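Local coordinates for protein homoserine O-acetyltransferase (Pseudomonas veronii, PDB 5E4Y) that hydrolyses ethyl acetate and other short-chain esters to alcohol and acid, serving the breakdown of short methyl ketones such as 2-butanone, at residues 34-39 against 124-129; 139-144 against 165-170. All coordinates share one frame; numbering follows the deposited sequence.

Helix 124-137 ties the two contacts together. Contact 1 holds its first turn against the hairpin loop at the edge of the sheet. Contact 2 lies beyond its far end, where residues 139-144 lead into strand 146-150 and meet the run-up to strand 170-174. Their centres are 20 Å apart and their nearest atoms about 8 Å apart, so they do not touch; Trp160 of helix 152-163 meets Val128 of the former and Phe167 of the latter. Both lie away from the inferred catalytic residues Ser151, Asp305 and His334, but contact 2 joins the chain on either side of the strand-elbow-helix unit that carries Ser151.

Contact 1 (34-39 against 124-129); sequences PLEEGR and IGDDVS
Asp126 reaches from the first turn of helix 124-137 into the crook of the turn at Leu35 and Glu36, and its side chain can be followed outward. CB passes 4.0 Å from CD2 of Leu35, and the next atom, CG, is 3.8 Å from that same methyl; the two side chains cross at about a right angle. CG stands anti to the carbonyl carbon (chi1 -67°), which sends the carboxylate out toward the loop. There the oxygens divide. OD1 accepts the backbone N-H of Glu36 through its syn lone pair, a long, rather bent bond of 3.3 Å from N to OD1 with 137° at the hydrogen. OD2 lies 3.7 Å from Leu35 CB and takes the backbone N-H of Arg123, just ahead of the helix, so the carboxylate is gripped through both oxygens.

The Glu36 side chain slants past this carboxylate, its CG 3.3 Å from Asp126 OD1, and runs on to the start of the helix. Its chain is extended beyond CG, and OE2 ends 3.3 Å from Gly125 CA, where a glycine leaves room for it. The two carboxylates are turned 79° apart, with Glu36 OE2 4.1 Å from Asp126 OD1. Such neighbouring like charges would probably be costly by themselves, but Glu36 OE1 makes a salt bridge to Arg280 that should offset much of this.

The loop itself is a type I turn from Leu35 to Gly38, with Leu35 N bonded to Arg39 O at 3.0 Å and Gly38 at positive phi. This is the pattern of a beta-hairpin with a G1-type beta bulge, joining antiparallel strands 26-34 and 40-51. Asp126 thus links the hairpin to the helix that precedes the nucleophile strand in the alpha/beta hydrolase fold.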
# COMPACT_ATOMS: atom_id res chain seq x y z
N PRO A 34 30.66 15.46 12.30
CA PRO A 34 30.85 15.28 10.86
C PRO A 34 29.90 14.23 10.30
O PRO A 34 29.92 13.08 10.74
CB PRO A 34 32.31 14.82 10.75
CG PRO A 34 32.61 14.21 12.08
CD PRO A 34 31.83 15.01 13.08
N LEU A 35 29.06 14.63 9.35
CA LEU A 35 28.07 13.73 8.78
C LEU A 35 28.62 13.00 7.56
O LEU A 35 29.60 13.43 6.96
CB LEU A 35 26.80 14.50 8.41
CG LEU A 35 26.22 15.39 9.51
CD1 LEU A 35 24.99 16.13 9.02
CD2 LEU A 35 25.90 14.56 10.75
N GLU A 36 27.98 11.89 7.21
CA GLU A 36 28.43 11.06 6.10
C GLU A 36 28.26 11.75 4.75
O GLU A 36 28.98 11.46 3.80
CB GLU A 36 27.68 9.73 6.09
CG GLU A 36 27.87 8.90 7.35
CD GLU A 36 27.24 7.53 7.25
OE1 GLU A 36 26.95 7.08 6.12
OE2 GLU A 36 27.02 6.89 8.30
N GLU A 37 27.30 12.67 4.67
CA GLU A 37 26.99 13.35 3.41
C GLU A 37 27.90 14.55 3.14
O GLU A 37 27.67 15.30 2.19
CB GLU A 37 25.53 13.79 3.39
CG GLU A 37 24.55 12.63 3.30
CD GLU A 37 24.73 11.82 2.03
OE1 GLU A 37 24.34 12.31 0.95
OE2 GLU A 37 25.26 10.69 2.12
N GLY A 38 28.93 14.72 3.96
CA GLY A 38 29.91 15.76 3.73
C GLY A 38 29.81 16.96 4.65
O GLY A 38 30.83 17.49 5.09
N ARG A 39 28.59 17.38 4.95
CA ARG A 39 28.38 18.55 5.79
C ARG A 39 28.73 18.24 7.25
O ARG A 39 28.71 17.08 7.66
CB ARG A 39 26.94 19.05 5.69
CG ARG A 39 26.52 19.45 4.29
CD ARG A 39 25.17 20.15 4.30
NE ARG A 39 25.22 21.42 5.02
CZ ARG A 39 24.19 22.24 5.17
NH1 ARG A 39 23.01 21.93 4.65
NH2 ARG A 39 24.33 23.37 5.85
N ILE A 124 21.40 7.05 9.15
CA ILE A 124 21.32 6.21 10.34
C ILE A 124 22.66 6.12 11.06
O ILE A 124 22.73 6.18 12.29
CB ILE A 124 20.83 4.79 9.99
CG1 ILE A 124 19.41 4.84 9.43
CG2 ILE A 124 20.89 3.88 11.20
CD1 ILE A 124 18.36 5.19 10.46
N GLY A 125 23.73 5.99 10.28
CA GLY A 125 25.08 5.91 10.83
C GLY A 125 25.47 7.13 11.64
O GLY A 125 26.28 7.04 12.56
N ASP A 126 24.89 8.28 11.29
CA ASP A 126 25.16 9.52 12.00
C ASP A 126 24.50 9.53 13.38
O ASP A 126 25.05 10.07 14.33
CB ASP A 126 24.68 10.73 11.18
CG ASP A 126 25.48 10.92 9.91
OD1 ASP A 126 26.69 10.62 9.91
OD2 ASP A 126 24.90 11.38 8.90
N ASP A 127 23.32 8.92 13.46
CA ASP A 127 22.61 8.80 14.74
C ASP A 127 23.40 7.92 15.71
O ASP A 127 23.59 8.27 16.87
CB ASP A 127 21.21 8.22 14.52
CG ASP A 127 20.19 9.29 14.17
OD1 ASP A 127 20.25 10.39 14.76
OD2 ASP A 127 19.32 9.03 13.31
N VAL A 128 23.84 6.76 15.22
CA VAL A 128 24.61 5.82 16.03
C VAL A 128 25.95 6.42 16.44
O VAL A 128 26.41 6.23 17.57
CB VAL A 128 24.83 4.49 15.27
CG1 VAL A 128 25.71 3.55 16.08
CG2 VAL A 128 23.49 3.84 14.95
N SER A 129 26.56 7.16 15.52
CA SER A 129 27.82 7.85 15.80
C SER A 129 27.64 8.86 16.93
O SER A 129 28.50 9.02 17.79
CB SER A 129 28.33 8.55 14.54
OG SER A 129 29.53 9.25 14.79

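Contact 2 (139-144 against 165-170); sequences FGIESL and PDFVKR
Two backbone hydrogen bonds carry the polar side of this contact: Leu144 N gives its proton to Phe167 O at 2.8 Å, and Lys169 N gives its own to Leu144 O at 3.0 Å. Both are fairly straight, and by straddling Val168 they make a single parallel bridge. CB of Lys169 leans on the same acceptor, 3.3 Å from Leu144 O. The bridge starts the pairing of strands 146-150 and 170-174, the two parallel strands that helix 152-163 links in a beta-alpha-beta crossover of the alpha/beta hydrolase sheet.

The remaining contacts gather round the Phe167 ring. With CG anti to the backbone N (chi1 -156°), the ring turns one face to the backbone of Glu142 and Ser143. Ser143 CA sits over its centre in a CH-pi contact, 4.1 Å from the centroid, while Glu142 O stands over the same face nearer the rim. At the edge, Leu144 CG packs 3.5 Å from Phe167 CE1, and Leu144 CD1 lies in the plane of the ring. A serine in place of Phe167 would probably leave Ser143 CA and the Leu144 side chain facing a gap. His132 meets the ring edge-to-face, and Leu135 of the same helix also touches it.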
# COMPACT_ATOMS: atom_id res chain seq x y z
N PHE A 139 28.23 9.28 29.94
CA PHE A 139 27.82 8.22 30.84
C PHE A 139 29.00 7.34 31.26
O PHE A 139 29.00 6.76 32.35
CB PHE A 139 26.73 7.36 30.20
CG PHE A 139 25.41 8.07 30.05
CD1 PHE A 139 24.52 8.14 31.10
CD2 PHE A 139 25.08 8.69 28.85
CE1 PHE A 139 23.31 8.79 30.97
CE2 PHE A 139 23.87 9.34 28.71
CZ PHE A 139 22.99 9.40 29.77
N GLY A 140 30.00 7.26 30.40
CA GLY A 140 31.16 6.43 30.67
C GLY A 140 30.82 4.96 30.53
O GLY A 140 31.29 4.12 31.30
N ILE A 141 30.00 4.64 29.53
CA ILE A 141 29.57 3.27 29.30
C ILE A 141 30.41 2.58 28.23
O ILE A 141 30.59 3.10 27.13
CB ILE A 141 28.08 3.23 28.88
CG1 ILE A 141 27.21 3.82 29.98
CG2 ILE A 141 27.65 1.81 28.58
CD1 ILE A 141 25.74 3.89 29.62
N GLU A 142 30.93 1.40 28.57
CA GLU A 142 31.81 0.66 27.67
C GLU A 142 31.07 -0.42 26.89
O GLU A 142 31.55 -0.89 25.86
CB GLU A 142 32.97 0.04 28.45
CG GLU A 142 33.81 1.03 29.24
CD GLU A 142 33.30 1.25 30.65
OE1 GLU A 142 32.07 1.38 30.84
OE2 GLU A 142 34.14 1.29 31.58
N SER A 143 29.89 -0.81 27.38
CA SER A 143 29.11 -1.85 26.73
C SER A 143 27.62 -1.72 27.03
O SER A 143 27.23 -1.26 28.11
CB SER A 143 29.60 -3.24 27.14
OG SER A 143 29.27 -3.52 28.48
N LEU A 144 26.78 -2.15 26.09
CA LEU A 144 25.33 -2.10 26.25
C LEU A 144 24.76 -3.50 26.47
O LEU A 144 25.01 -4.41 25.68
CB LEU A 144 24.68 -1.44 25.04
CG LEU A 144 24.88 0.07 24.93
CD1 LEU A 144 24.40 0.58 23.58
CD2 LEU A 144 24.16 0.78 26.06
N PRO A 165 30.41 -4.02 17.11
CA PRO A 165 30.01 -5.38 17.47
C PRO A 165 30.38 -5.75 18.91
O PRO A 165 29.63 -6.48 19.57
CB PRO A 165 30.78 -6.25 16.47
CG PRO A 165 31.95 -5.42 16.07
CD PRO A 165 31.45 -4.01 16.07
N ASP A 166 31.51 -5.25 19.39
CA ASP A 166 31.98 -5.55 20.73
C ASP A 166 31.18 -4.77 21.78
O ASP A 166 31.07 -5.20 22.93
CB ASP A 166 33.47 -5.23 20.87
CG ASP A 166 34.30 -5.89 19.79
OD1 ASP A 166 34.83 -7.00 20.03
OD2 ASP A 166 34.43 -5.30 18.70
N PHE A 167 30.65 -3.63 21.37
CA PHE A 167 29.93 -2.74 22.28
C PHE A 167 28.55 -3.30 22.64
O PHE A 167 28.05 -3.07 23.74
CB PHE A 167 29.79 -1.35 21.66
CG PHE A 167 29.59 -0.25 22.66
CD1 PHE A 167 28.33 0.06 23.14
CD2 PHE A 167 30.67 0.48 23.12
CE1 PHE A 167 28.15 1.08 24.06
CE2 PHE A 167 30.50 1.50 24.03
CZ PHE A 167 29.24 1.80 24.51
N VAL A 168 27.95 -4.03 21.71
CA VAL A 168 26.58 -4.53 21.87
C VAL A 168 26.53 -5.99 22.31
O VAL A 168 27.01 -6.88 21.60
CB VAL A 168 25.78 -4.38 20.57
CG1 VAL A 168 24.34 -4.83 20.78
CG2 VAL A 168 25.83 -2.95 20.07
N LYS A 169 25.96 -6.24 23.48
CA LYS A 169 25.83 -7.60 24.01
C LYS A 169 24.58 -8.29 23.48
O LYS A 169 24.63 -9.45 23.07
CB LYS A 169 25.81 -7.58 25.54
CG LYS A 169 27.11 -7.13 26.19
CD LYS A 169 28.21 -8.15 25.96
CE LYS A 169 29.59 -7.55 26.17
NZ LYS A 169 29.90 -6.50 25.16
N ARG A 170 23.46 -7.58 23.49
CA ARG A 170 22.21 -8.11 22.98
C ARG A 170 21.53 -7.10 22.05
O ARG A 170 21.66 -5.89 22.24
CB ARG A 170 21.26 -8.48 24.12
CG ARG A 170 21.84 -9.48 25.11
CD ARG A 170 20.96 -9.60 26.34
NE ARG A 170 21.53 -10.52 27.32
CZ ARG A 170 22.44 -10.17 28.23
NH1 ARG A 170 22.89 -8.92 28.27
NH2 ARG A 170 22.91 -11.07 29.08